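Local coordinates for TOG array regulator of axonemal microtubules protein 1 (Mus musculus, PDB 5DN7) that interacts with microtubules and promotes their polymerization through TOG regions built of HEAT repeats, and takes part in ciliogenesis and the control of cilium length, at residues E45-L50 with L87-L92; Q100-L105 with K136-Q141; A111-L116 with S156-E161; S169-P174 with T249-T254; D186-L191 with V225-L230. All coordinates share one frame; numbering follows the deposited sequence.

Contact 1: E45-L50 with L87-L92; sequences EELKQL and LQVLHL
Successive HEAT repeats of the TOG 2 solenoid, predicted as HEAT 4 and HEAT 5, meet here through Lys48 on one helix and Gln88, Val89 and Leu92 on the other. The short segments run nearly parallel, at 11° with axes 9.2 Å apart. Val89 CG2 sits 3.8 Å from Lys48 N, whereas Leu92 CD2 comes within 3.5 Å of Lys48 O. With its CG anti to the backbone N (chi1 -161°) and a bend at chi3 (82°), the lysine chain lies against the facing helix; its CD is 4.0 Å from Gln88 CB. NZ shares a long salt bridge with Glu45 OE1 at 3.6 Å, within its own helix. Shortening Lys48 to an alanine is likely to leave Gln88 and Leu92 without the methylenes they pack on, and Glu45 without its distant charged mate. Leu47 CD2 touches Val89 CG1, and Phe67 of helix 61-74 meets both of these residues, while Leu51 of helix 40-52 packs on Val89 and Leu92.

Contact 2: Q100-L105 with K136-Q141; sequences QVQQFL and KEVGPQ
Val101, Gln102 and Leu105 close on Glu137 and Val138 where the connection after helix 80-97 meets the end of helix 121-138, at the predicted HEAT 6 repeat of the solenoid. The apolar contacts centre on Val138, which gives the largest single share of the buried surface. Its CG2 and Leu105 CD2 reach toward each other tip to tip at 3.8 Å; CG1 points another way and comes 4.4 Å from Val101 CG1. That same Val101 methyl, placed between the backbone N and the carbonyl carbon (chi1 86°), meets Glu137 CB at 3.9 Å, the two side chains crossing at about a right angle. Leu105 and Val101 both pack also on Leu134, which extends the apolar patch along helix 121-138. No hydrogen bond or salt bridge joins the two segments, consistent with an interface held by van der Waals contact. Beyond Val138 the helix breaks: Gly139, with phi 87°, is the first residue past helix 121-138 and the N-cap of helix 140-148. The remaining contact is polar against apolar: the extended chain of Gln102 runs at a slant to the valine and brings its OE1 to 3.8 Å from Val138 CG1.

Contact 3: A111-L116 with S156-E161; sequences ASVKVL and SRVREE
Leu116, at the end of the turn that follows helix 105-114, lies along the first turns of helix 156-172 and meets Val158 and Glu161 of that helix. The contact joins the predicted HEAT 6 and HEAT 7 repeats, and four of its five touching residues are buried. The side chain of Leu116 passes obliquely across that of Glu161, with Leu116 CD1 4.1 Å from Glu161 CB. Nearer the backbone, Leu116 CB stands 4.2 Å from Val158 CG2, so the leucine is touched at its base as well as at its end. Val158 turns its other methyl elsewhere: CG1, anti to the backbone N (chi1 167°), meets Val113 CG1 at 4.0 Å, and these two valines cross at about a right angle. Across the two segments, then, CG2 of Val158 goes to Leu116 and CG1 to Val113, three residues earlier. Arg157 is bent at chi3 and brings its NE to Leu116 O, but the modelled bond of 2.5 Å is very short, its N-H...O angle is only 115°, and a second conformer of the arginine exists, so its details are doubtful. The chemistry is consequently divided: aliphatic groups make the seam between the repeats, while the buried acid, its carboxylate hydrogen-bonded to Tyr127 OH and Asn164 ND2 outside the contact, offers the leucine side chain only its aliphatic CB.

Contact 4: S169-P174 with T249-T254; sequences SLLTYP and TLPRLT
Leu171 and Leu253 both place CG opposite the carbonyl carbon, with chi1 of -69° and -68°, and these torsions bring their branched ends together. The contact sets the C-terminal end of helix 156-172, in the predicted HEAT 7 repeat, against the small antiparallel strand pair 252-253 and 259-260 of the TOG 2 region, so a late part of the chain lies back across the middle of the helical solenoid. Leu171 CD1 is the main probe. It lies 4.0 Å from Leu253 CG, 3.9 Å from Arg252 CA and 3.7 Å from Pro251 O, and so touches three successive residues of the extended chain. Pro251 adds its ring, whose CG is 4.2 Å from Leu171 CD1, and itself packs on Glu204 and Val208 of helix 196-213. The Arg252 side chain sets out away from the helix, and its NH1 forms a salt bridge with Glu260 on the partner strand. Cutting Leu253 back to an alanine would probably open a gap beside Leu171 and take away the methyl that touches Thr172 OG1. No hydrogen bond crosses between the segments: Thr172 OG1 instead bonds to Cys168 O in its own helix, and its contact with Leu253 CD1 is a van der Waals one at 3.3 Å.

Contact 5: D186-L191 with V225-L230; sequences DLAPAL and VDTVEL
Val228 is the bump of this contact, and the hollow it enters is the shallow surface formed by Ala188 and the start of Pro189. Its two methyls both lie close to the carbonyl oxygen of Ala188: CG1 is 3.7 Å from Ala188 O, and CG2 is 3.6 Å from the same oxygen. CG1 is turned opposite the valine's own carbonyl carbon (chi1 -57°), which also carries it to 3.8 Å from Ala188 CB and to 3.8 Å from Pro189 N. The alanine's small side chain probably lets the valine come this close to the backbone; Pro189 supplies the flank, its CD standing 4.3 Å from Val228 CG1. A second, separate fit lies on the more buried side. There Leu191 CD1 meets Val225 CG2 at 4.0 Å, the two side chains crossing at about a right angle. Both of these residues also pack on Val237 and Val241 of helix 237-246, and Leu191 reaches Phe206 of helix 196-213, so this pair leads into the core while Val228 packs at the more exposed edge. Apolar packing of this sort, where residues 186-191 and 225-230 come side by side, fits the HEAT-type alpha-solenoid of a TOG domain.

The contacts follow the solenoid from end to end: contacts 1 and 5 lie on opposite sides of the chain's centre, with centres 40 Å apart, and contact 3 lies between them, its centre 21 Å from that of contact 1 and 20 Å from that of contact 5. Contact 1 touches contact 3 directly, Leu87 CD1 meeting Val115 CG2 at 3.7 Å. Contact 2 touches contact 4 as well, where Pro140 CG packs on Tyr173 CG at 3.7 Å. Contacts 3 and 4 share helix 156-172, with nearest atoms about 9 Å apart. Contact 4 joins the positions farthest apart in sequence, 75 residues at the closest ends, and brackets contact 5. All five lie in the TOG 2 region, one of those through which the protein acts on microtubules.

Contact 1: E45-L50 with L87-L92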
# COMPACT_ATOMS: atom_id res chain seq x y z
N GLU A 45 -0.06 16.15 16.35
CA GLU A 45 -1.42 16.56 16.03
C GLU A 45 -1.49 18.07 15.77
O GLU A 45 -2.24 18.54 14.89
CB GLU A 45 -2.38 16.16 17.14
CG GLU A 45 -3.68 16.89 17.08
CD GLU A 45 -4.72 16.07 16.38
OE1 GLU A 45 -4.33 15.02 15.80
OE2 GLU A 45 -5.91 16.46 16.38
N GLU A 46 -0.70 18.83 16.52
CA GLU A 46 -0.49 20.25 16.23
C GLU A 46 -0.07 20.44 14.77
O GLU A 46 -0.65 21.25 14.03
CB GLU A 46 0.57 20.82 17.17
CG GLU A 46 0.20 22.13 17.84
CD GLU A 46 1.09 22.42 19.06
OE1 GLU A 46 0.95 21.71 20.08
OE2 GLU A 46 1.93 23.35 18.98
N LEU A 47 0.94 19.67 14.36
CA LEU A 47 1.41 19.66 12.98
C LEU A 47 0.27 19.41 12.01
O LEU A 47 0.14 20.12 11.01
CB LEU A 47 2.50 18.60 12.80
CG LEU A 47 3.14 18.55 11.42
CD1 LEU A 47 3.52 19.96 10.98
CD2 LEU A 47 4.38 17.64 11.46
N LYS A 48 -0.56 18.42 12.30
CA LYS A 48 -1.73 18.16 11.45
C LYS A 48 -2.61 19.41 11.32
O LYS A 48 -3.08 19.77 10.21
CB LYS A 48 -2.54 17.00 12.03
CG LYS A 48 -3.48 16.35 11.04
CD LYS A 48 -4.21 15.19 11.68
CE LYS A 48 -5.41 15.67 12.48
NZ LYS A 48 -6.31 14.54 12.83
N GLN A 49 -2.82 20.08 12.45
CA GLN A 49 -3.60 21.31 12.44
C GLN A 49 -2.98 22.32 11.49
O GLN A 49 -3.68 22.90 10.66
CB GLN A 49 -3.69 21.90 13.85
CG GLN A 49 -4.32 20.96 14.89
CD GLN A 49 -5.74 20.54 14.54
OE1 GLN A 49 -6.70 21.19 14.95
NE2 GLN A 49 -5.88 19.46 13.77
N LEU A 50 -1.67 22.52 11.59
CA LEU A 50 -0.98 23.45 10.70
C LEU A 50 -1.16 23.06 9.24
O LEU A 50 -1.32 23.92 8.37
CB LEU A 50 0.51 23.51 11.01
CG LEU A 50 0.89 24.11 12.36
CD1 LEU A 50 2.39 24.17 12.49
CD2 LEU A 50 0.26 25.48 12.53
N LEU A 87 1.26 9.27 10.20
CA LEU A 87 0.55 8.78 9.03
C LEU A 87 -0.64 9.66 8.68
O LEU A 87 -0.91 9.89 7.51
CB LEU A 87 0.08 7.34 9.23
CG LEU A 87 1.18 6.29 9.10
CD1 LEU A 87 0.67 4.91 9.46
CD2 LEU A 87 1.71 6.32 7.66
N GLN A 88 -1.34 10.16 9.69
CA GLN A 88 -2.39 11.13 9.42
C GLN A 88 -1.86 12.43 8.80
O GLN A 88 -2.46 12.99 7.85
CB GLN A 88 -3.14 11.44 10.70
CG GLN A 88 -4.05 10.32 11.12
CD GLN A 88 -4.89 10.72 12.29
OE1 GLN A 88 -4.36 11.14 13.32
NE2 GLN A 88 -6.20 10.63 12.13
N VAL A 89 -0.74 12.91 9.33
CA VAL A 89 -0.11 14.08 8.72
C VAL A 89 0.30 13.83 7.26
O VAL A 89 0.08 14.66 6.39
CB VAL A 89 1.12 14.51 9.54
CG1 VAL A 89 1.98 15.47 8.73
CG2 VAL A 89 0.66 15.14 10.85
N LEU A 90 0.87 12.67 7.00
CA LEU A 90 1.31 12.28 5.67
C LEU A 90 0.12 12.15 4.71
O LEU A 90 0.19 12.59 3.57
CB LEU A 90 2.08 10.95 5.75
CG LEU A 90 2.65 10.41 4.44
CD1 LEU A 90 3.56 11.45 3.83
CD2 LEU A 90 3.40 9.09 4.67
N HIS A 91 -0.97 11.56 5.19
CA HIS A 91 -2.19 11.47 4.40
C HIS A 91 -2.68 12.85 4.01
O HIS A 91 -3.03 13.10 2.85
CB HIS A 91 -3.30 10.73 5.15
CG HIS A 91 -4.58 10.64 4.38
ND1 HIS A 91 -5.82 10.73 4.97
CD2 HIS A 91 -4.81 10.48 3.06
CE1 HIS A 91 -6.76 10.62 4.05
NE2 HIS A 91 -6.17 10.47 2.87
N LEU A 92 -2.74 13.74 5.01
CA LEU A 92 -3.22 15.09 4.76
C LEU A 92 -2.31 15.80 3.75
O LEU A 92 -2.78 16.45 2.82
CB LEU A 92 -3.32 15.89 6.06
CG LEU A 92 -3.75 17.34 5.92
CD1 LEU A 92 -5.05 17.43 5.14
CD2 LEU A 92 -3.94 17.94 7.31

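Contact 2: Q100-L105 with K136-Q141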
# COMPACT_ATOMS: atom_id res chain seq x y z
N GLN A 100 1.13 17.19 -7.36
CA GLN A 100 2.47 17.36 -6.92
C GLN A 100 2.93 16.05 -6.27
O GLN A 100 4.09 15.86 -6.06
CB GLN A 100 2.54 18.48 -5.91
CG GLN A 100 2.98 19.81 -6.44
CD GLN A 100 3.39 20.77 -5.36
OE1 GLN A 100 4.53 20.85 -5.00
NE2 GLN A 100 2.44 21.50 -4.85
N VAL A 101 2.00 15.18 -5.93
CA VAL A 101 2.39 13.95 -5.30
C VAL A 101 3.20 13.14 -6.25
O VAL A 101 4.01 12.37 -5.84
CB VAL A 101 1.26 13.17 -4.62
CG1 VAL A 101 0.54 12.26 -5.58
CG2 VAL A 101 1.81 12.38 -3.46
N GLN A 102 2.98 13.35 -7.52
CA GLN A 102 3.68 12.57 -8.52
C GLN A 102 5.16 12.78 -8.30
O GLN A 102 5.96 11.85 -8.43
CB GLN A 102 3.28 13.02 -9.93
CG GLN A 102 3.83 12.13 -11.04
CD GLN A 102 2.94 12.11 -12.26
OE1 GLN A 102 1.76 11.74 -12.18
NE2 GLN A 102 3.48 12.51 -13.41
N GLN A 103 5.53 14.01 -7.95
CA GLN A 103 6.90 14.32 -7.68
C GLN A 103 7.37 13.56 -6.48
O GLN A 103 8.54 13.32 -6.35
CB GLN A 103 7.05 15.82 -7.41
CG GLN A 103 8.46 16.23 -7.07
CD GLN A 103 9.45 15.86 -8.17
OE1 GLN A 103 9.35 16.34 -9.25
NE2 GLN A 103 10.38 14.98 -7.88
N PHE A 104 6.48 13.17 -5.58
CA PHE A 104 7.07 12.49 -4.42
C PHE A 104 6.64 11.03 -4.23
O PHE A 104 6.60 10.52 -3.10
CB PHE A 104 6.72 13.27 -3.15
CG PHE A 104 7.19 14.68 -3.17
CD1 PHE A 104 8.50 15.00 -2.86
CD2 PHE A 104 6.32 15.70 -3.52
CE1 PHE A 104 8.93 16.29 -2.89
CE2 PHE A 104 6.75 17.00 -3.56
CZ PHE A 104 8.06 17.30 -3.24
N LEU A 105 6.33 10.37 -5.33
CA LEU A 105 5.76 9.03 -5.29
C LEU A 105 6.66 8.02 -4.56
O LEU A 105 6.19 7.20 -3.74
CB LEU A 105 5.50 8.55 -6.71
CG LEU A 105 4.62 7.33 -6.85
CD1 LEU A 105 3.28 7.62 -6.19
CD2 LEU A 105 4.46 7.00 -8.33
N LYS A 136 -5.28 6.92 -7.06
CA LYS A 136 -6.18 7.87 -7.68
C LYS A 136 -5.41 8.93 -8.47
O LYS A 136 -5.84 9.35 -9.54
CB LYS A 136 -7.05 8.54 -6.63
CG LYS A 136 -8.13 9.45 -7.22
CD LYS A 136 -8.46 10.61 -6.29
CE LYS A 136 -8.67 10.14 -4.86
NZ LYS A 136 -9.67 9.03 -4.75
N GLU A 137 -4.25 9.34 -7.95
CA GLU A 137 -3.52 10.46 -8.53
C GLU A 137 -2.58 10.06 -9.68
O GLU A 137 -2.52 10.75 -10.70
CB GLU A 137 -2.73 11.19 -7.44
CG GLU A 137 -3.61 11.98 -6.47
CD GLU A 137 -4.43 13.07 -7.17
OE1 GLU A 137 -5.66 13.14 -6.94
OE2 GLU A 137 -3.84 13.83 -7.98
N VAL A 138 -1.85 8.96 -9.54
CA VAL A 138 -0.92 8.56 -10.60
C VAL A 138 -1.29 7.24 -11.30
O VAL A 138 -0.54 6.73 -12.12
CB VAL A 138 0.52 8.47 -10.06
CG1 VAL A 138 0.78 9.64 -9.14
CG2 VAL A 138 0.77 7.15 -9.31
N GLY A 139 -2.47 6.71 -10.99
CA GLY A 139 -2.89 5.48 -11.62
C GLY A 139 -2.39 4.26 -10.86
O GLY A 139 -1.26 4.23 -10.36
N PRO A 140 -3.24 3.23 -10.76
CA PRO A 140 -3.00 2.02 -9.97
C PRO A 140 -1.80 1.19 -10.44
O PRO A 140 -1.06 0.66 -9.60
CB PRO A 140 -4.29 1.22 -10.15
CG PRO A 140 -4.94 1.79 -11.40
CD PRO A 140 -4.57 3.24 -11.39
N GLN A 141 -1.58 1.07 -11.74
CA GLN A 141 -0.51 0.21 -12.22
C GLN A 141 0.87 0.70 -11.77
O GLN A 141 1.66 -0.08 -11.24
CB GLN A 141 -0.56 0.06 -13.74
CG GLN A 141 0.45 -0.97 -14.29
CD GLN A 141 0.26 -2.34 -13.68
OE1 GLN A 141 -0.64 -3.10 -14.07
NE2 GLN A 141 1.07 -2.66 -12.67

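Contact 3: A111-L116 with S156-E161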
# COMPACT_ATOMS: atom_id res chain seq x y z
N ALA A 111 7.87 5.47 2.75
CA ALA A 111 7.28 5.80 4.04
C ALA A 111 6.11 4.87 4.35
O ALA A 111 5.98 4.37 5.47
CB ALA A 111 6.84 7.25 4.09
N SER A 112 5.27 4.61 3.37
CA SER A 112 4.10 3.79 3.61
C SER A 112 4.44 2.31 3.78
O SER A 112 3.79 1.59 4.56
CB SER A 112 3.09 4.00 2.50
OG SER A 112 2.73 5.38 2.45
N VAL A 113 5.45 1.84 3.07
CA VAL A 113 5.85 0.45 3.19
C VAL A 113 6.44 0.19 4.59
O VAL A 113 6.19 -0.88 5.18
CB VAL A 113 6.87 0.04 2.10
CG1 VAL A 113 7.45 -1.34 2.41
CG2 VAL A 113 6.20 0.04 0.73
N LYS A 114 7.21 1.14 5.11
CA LYS A 114 7.75 1.00 6.46
C LYS A 114 6.71 0.56 7.52
O LYS A 114 6.99 -0.32 8.33
CB LYS A 114 8.39 2.31 6.92
CG LYS A 114 8.99 2.21 8.32
CD LYS A 114 9.51 3.55 8.82
CE LYS A 114 10.69 4.03 8.01
NZ LYS A 114 11.21 5.33 8.51
N VAL A 115 5.51 1.16 7.51
CA VAL A 115 4.52 0.88 8.55
C VAL A 115 3.65 -0.34 8.24
O VAL A 115 2.77 -0.68 9.02
CB VAL A 115 3.59 2.10 8.81
CG1 VAL A 115 4.40 3.29 9.31
CG2 VAL A 115 2.75 2.44 7.56
N LEU A 116 3.87 -1.00 7.11
CA LEU A 116 3.10 -2.20 6.79
C LEU A 116 3.41 -3.38 7.73
O LEU A 116 2.62 -4.33 7.82
CB LEU A 116 3.36 -2.63 5.36
CG LEU A 116 2.98 -1.73 4.19
CD1 LEU A 116 3.26 -2.52 2.93
CD2 LEU A 116 1.53 -1.29 4.24
N SER A 156 7.45 -10.73 6.54
CA SER A 156 6.33 -11.37 5.84
C SER A 156 5.00 -10.57 5.91
O SER A 156 4.15 -10.71 5.02
CB SER A 156 6.13 -12.79 6.36
OG SER A 156 5.85 -12.81 7.75
N ARG A 157 4.81 -9.71 6.91
CA ARG A 157 3.59 -8.90 6.91
C ARG A 157 3.64 -7.84 5.81
O ARG A 157 2.61 -7.48 5.23
CB ARG A 157 3.33 -8.22 8.26
CG ARG A 157 1.95 -7.55 8.29
CD ARG A 157 1.64 -6.83 9.59
NE ARG A 157 1.06 -5.51 9.32
CZ ARG A 157 -0.21 -5.29 9.01
NH1 ARG A 157 -1.06 -6.31 8.95
NH2 ARG A 157 -0.64 -4.05 8.79
N VAL A 158 4.84 -7.34 5.50
CA VAL A 158 5.02 -6.43 4.38
C VAL A 158 4.58 -7.11 3.10
O VAL A 158 3.81 -6.55 2.34
CB VAL A 158 6.49 -5.96 4.25
CG1 VAL A 158 6.72 -5.27 2.90
CG2 VAL A 158 6.84 -5.03 5.39
N ARG A 159 5.06 -8.34 2.88
CA ARG A 159 4.71 -9.09 1.67
C ARG A 159 3.19 -9.32 1.59
O ARG A 159 2.55 -9.10 0.54
CB ARG A 159 5.48 -10.42 1.64
CG ARG A 159 7.02 -10.22 1.74
CD ARG A 159 7.81 -11.40 1.21
NE ARG A 159 7.54 -12.65 1.91
CZ ARG A 159 8.07 -12.99 3.09
NH1 ARG A 159 8.91 -12.17 3.72
NH2 ARG A 159 7.77 -14.17 3.64
N GLU A 160 2.63 -9.77 2.71
CA GLU A 160 1.20 -10.02 2.83
C GLU A 160 0.36 -8.80 2.43
O GLU A 160 -0.54 -8.89 1.61
CB GLU A 160 0.85 -10.45 4.25
CG GLU A 160 -0.53 -11.10 4.36
CD GLU A 160 -1.06 -11.19 5.82
OE1 GLU A 160 -0.25 -11.23 6.78
OE2 GLU A 160 -2.30 -11.22 5.98
N GLU A 161 0.70 -7.65 3.02
CA GLU A 161 0.01 -6.40 2.75
C GLU A 161 0.25 -5.84 1.35
O GLU A 161 -0.63 -5.18 0.81
CB GLU A 161 0.43 -5.36 3.78
CG GLU A 161 -0.23 -5.61 5.12
CD GLU A 161 -1.75 -5.60 5.02
OE1 GLU A 161 -2.35 -4.51 5.10
OE2 GLU A 161 -2.35 -6.69 4.87

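Contact 4: S169-P174 with T249-T254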
# COMPACT_ATOMS: atom_id res chain seq x y z
N SER A 169 -6.58 -2.70 -5.10
CA SER A 169 -6.41 -2.01 -6.37
C SER A 169 -7.26 -2.64 -7.49
O SER A 169 -7.96 -1.93 -8.22
CB SER A 169 -4.92 -2.03 -6.76
OG SER A 169 -4.60 -0.99 -7.64
N LEU A 170 -7.20 -3.95 -7.62
CA LEU A 170 -7.88 -4.64 -8.70
C LEU A 170 -9.39 -4.65 -8.49
O LEU A 170 -10.15 -4.82 -9.44
CB LEU A 170 -7.38 -6.08 -8.83
CG LEU A 170 -5.97 -6.29 -9.38
CD1 LEU A 170 -5.38 -7.59 -8.79
CD2 LEU A 170 -6.04 -6.34 -10.91
N LEU A 171 -9.82 -4.48 -7.24
CA LEU A 171 -11.25 -4.36 -6.97
C LEU A 171 -11.75 -2.90 -7.05
O LEU A 171 -12.94 -2.65 -7.02
CB LEU A 171 -11.59 -4.94 -5.58
CG LEU A 171 -11.50 -6.45 -5.32
CD1 LEU A 171 -11.64 -6.77 -3.84
CD2 LEU A 171 -12.57 -7.18 -6.12
N THR A 172 -10.84 -1.94 -7.11
CA THR A 172 -11.24 -0.54 -7.16
C THR A 172 -11.24 0.03 -8.60
O THR A 172 -12.00 0.95 -8.91
CB THR A 172 -10.30 0.31 -6.27
OG1 THR A 172 -10.36 -0.21 -4.94
CG2 THR A 172 -10.69 1.78 -6.27
N TYR A 173 -10.40 -0.53 -9.46
CA TYR A 173 -10.15 -0.01 -10.79
C TYR A 173 -10.51 -1.03 -11.86
O TYR A 173 -10.34 -2.23 -11.64
CB TYR A 173 -8.69 0.43 -10.92
CG TYR A 173 -8.39 1.63 -10.06
CD1 TYR A 173 -8.75 2.89 -10.48
CD2 TYR A 173 -7.79 1.49 -8.80
CE1 TYR A 173 -8.51 4.00 -9.70
CE2 TYR A 173 -7.56 2.61 -8.00
CZ TYR A 173 -7.92 3.86 -8.46
OH TYR A 173 -7.70 5.00 -7.72
N PRO A 174 -10.99 -0.56 -13.03
CA PRO A 174 -11.34 -1.48 -14.12
C PRO A 174 -10.14 -2.26 -14.67
O PRO A 174 -9.00 -1.82 -14.53
CB PRO A 174 -11.92 -0.54 -15.21
CG PRO A 174 -11.34 0.80 -14.90
CD PRO A 174 -11.15 0.86 -13.41
N THR A 249 -16.14 -17.31 -6.14
CA THR A 249 -16.48 -16.27 -5.18
C THR A 249 -15.26 -15.39 -5.01
O THR A 249 -14.13 -15.86 -5.03
CB THR A 249 -16.96 -16.84 -3.82
OG1 THR A 249 -17.18 -15.77 -2.89
CG2 THR A 249 -15.95 -17.83 -3.24
N LEU A 250 -15.47 -14.10 -4.85
CA LEU A 250 -14.37 -13.15 -4.87
C LEU A 250 -14.28 -12.44 -3.54
O LEU A 250 -15.28 -12.32 -2.85
CB LEU A 250 -14.57 -12.15 -6.01
CG LEU A 250 -14.49 -12.71 -7.43
CD1 LEU A 250 -15.08 -11.70 -8.38
CD2 LEU A 250 -13.04 -13.04 -7.79
N PRO A 251 -13.08 -11.94 -3.19
CA PRO A 251 -12.98 -11.09 -2.00
C PRO A 251 -13.70 -9.77 -2.29
O PRO A 251 -14.08 -9.53 -3.43
CB PRO A 251 -11.47 -10.88 -1.84
CG PRO A 251 -10.99 -10.88 -3.26
CD PRO A 251 -11.80 -11.98 -3.93
N ARG A 252 -13.89 -8.94 -1.27
CA ARG A 252 -14.56 -7.65 -1.44
C ARG A 252 -13.84 -6.66 -0.59
O ARG A 252 -13.00 -7.04 0.24
CB ARG A 252 -16.04 -7.73 -1.02
CG ARG A 252 -16.24 -8.06 0.48
CD ARG A 252 -17.73 -8.05 0.88
NE ARG A 252 -18.34 -6.74 0.65
CZ ARG A 252 -18.28 -5.73 1.51
NH1 ARG A 252 -17.65 -5.88 2.66
NH2 ARG A 252 -18.88 -4.57 1.22
N LEU A 253 -14.20 -5.39 -0.75
CA LEU A 253 -13.61 -4.31 0.02
C LEU A 253 -14.57 -3.79 1.06
O LEU A 253 -15.74 -3.55 0.77
CB LEU A 253 -13.20 -3.15 -0.88
CG LEU A 253 -12.05 -3.37 -1.85
CD1 LEU A 253 -11.78 -2.06 -2.56
CD2 LEU A 253 -10.81 -3.84 -1.10
N THR A 254 -14.09 -3.59 2.28
CA THR A 254 -14.87 -2.86 3.27
C THR A 254 -14.89 -1.38 2.92
O THR A 254 -14.20 -0.95 2.02
CB THR A 254 -14.31 -3.01 4.67
OG1 THR A 254 -13.13 -2.20 4.79
CG2 THR A 254 -13.98 -4.47 4.97

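Contact 5: D186-L191 with V225-L230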
# COMPACT_ATOMS: atom_id res chain seq x y z
N ASP A 186 4.27 -10.88 -11.60
CA ASP A 186 4.85 -10.22 -10.45
C ASP A 186 4.30 -10.80 -9.14
O ASP A 186 4.97 -10.77 -8.11
CB ASP A 186 4.59 -8.70 -10.48
CG ASP A 186 5.48 -7.96 -11.49
OD1 ASP A 186 6.50 -8.53 -11.94
OD2 ASP A 186 5.16 -6.79 -11.80
N LEU A 187 3.08 -11.33 -9.18
CA LEU A 187 2.42 -11.80 -7.96
C LEU A 187 2.63 -13.29 -7.73
O LEU A 187 2.52 -13.76 -6.61
CB LEU A 187 0.92 -11.50 -8.00
CG LEU A 187 0.47 -10.09 -7.61
CD1 LEU A 187 -1.02 -9.98 -7.84
CD2 LEU A 187 0.79 -9.80 -6.14
N ALA A 188 2.92 -14.02 -8.79
CA ALA A 188 3.09 -15.47 -8.70
C ALA A 188 4.12 -15.94 -7.63
O ALA A 188 3.92 -17.01 -7.06
CB ALA A 188 3.48 -16.03 -10.07
N PRO A 189 5.19 -15.16 -7.35
CA PRO A 189 6.09 -15.66 -6.30
C PRO A 189 5.44 -15.73 -4.92
O PRO A 189 5.87 -16.50 -4.06
CB PRO A 189 7.22 -14.64 -6.29
CG PRO A 189 7.22 -14.09 -7.67
CD PRO A 189 5.80 -14.04 -8.09
N ALA A 190 4.39 -14.94 -4.69
CA ALA A 190 3.73 -14.98 -3.40
C ALA A 190 2.95 -16.29 -3.23
O ALA A 190 2.66 -16.72 -2.11
CB ALA A 190 2.81 -13.78 -3.26
N LEU A 191 2.63 -16.94 -4.35
CA LEU A 191 1.95 -18.23 -4.33
C LEU A 191 2.83 -19.30 -3.69
O LEU A 191 2.31 -20.28 -3.17
CB LEU A 191 1.57 -18.67 -5.74
CG LEU A 191 0.43 -17.91 -6.46
CD1 LEU A 191 0.27 -18.38 -7.87
CD2 LEU A 191 -0.85 -18.14 -5.70
N VAL A 225 1.85 -19.41 -12.93
CA VAL A 225 2.10 -20.46 -11.96
C VAL A 225 3.29 -21.32 -12.42
O VAL A 225 4.08 -21.80 -11.61
CB VAL A 225 0.85 -21.36 -11.74
CG1 VAL A 225 1.18 -22.56 -10.83
CG2 VAL A 225 -0.35 -20.55 -11.19
N ASP A 226 3.42 -21.50 -13.73
CA ASP A 226 4.53 -22.31 -14.23
C ASP A 226 5.87 -21.67 -13.91
O ASP A 226 6.82 -22.37 -13.63
CB ASP A 226 4.43 -22.53 -15.74
CG ASP A 226 3.49 -23.66 -16.09
OD1 ASP A 226 3.27 -24.53 -15.22
OD2 ASP A 226 2.98 -23.67 -17.23
N THR A 227 5.94 -20.34 -13.94
CA THR A 227 7.21 -19.67 -13.60
C THR A 227 7.67 -19.84 -12.14
O THR A 227 8.81 -19.50 -11.80
CB THR A 227 7.15 -18.16 -13.91
OG1 THR A 227 6.36 -17.48 -12.93
CG2 THR A 227 6.59 -17.91 -15.29
N VAL A 228 6.83 -20.38 -11.26
CA VAL A 228 7.26 -20.50 -9.87
C VAL A 228 7.14 -21.91 -9.32
O VAL A 228 7.50 -22.13 -8.17
CB VAL A 228 6.48 -19.55 -8.92
CG1 VAL A 228 6.63 -18.10 -9.37
CG2 VAL A 228 5.03 -19.96 -8.82
N GLU A 229 6.63 -22.87 -10.09
CA GLU A 229 6.60 -24.24 -9.59
C GLU A 229 7.01 -25.33 -10.59
O GLU A 229 8.07 -25.93 -10.44
CB GLU A 229 5.21 -24.58 -9.03
CG GLU A 229 5.12 -26.02 -8.51
CD GLU A 229 4.50 -26.12 -7.12
OE1 GLU A 229 5.22 -25.88 -6.12
OE2 GLU A 229 3.29 -26.45 -7.03
N LEU A 230 6.18 -25.59 -11.60
CA LEU A 230 6.43 -26.71 -12.54
C LEU A 230 6.39 -28.06 -11.82
O LEU A 230 5.63 -28.95 -12.20
CB LEU A 230 7.79 -26.56 -13.26
CG LEU A 230 8.04 -25.43 -14.24
CD1 LEU A 230 9.35 -25.68 -15.01
CD2 LEU A 230 6.88 -25.25 -15.20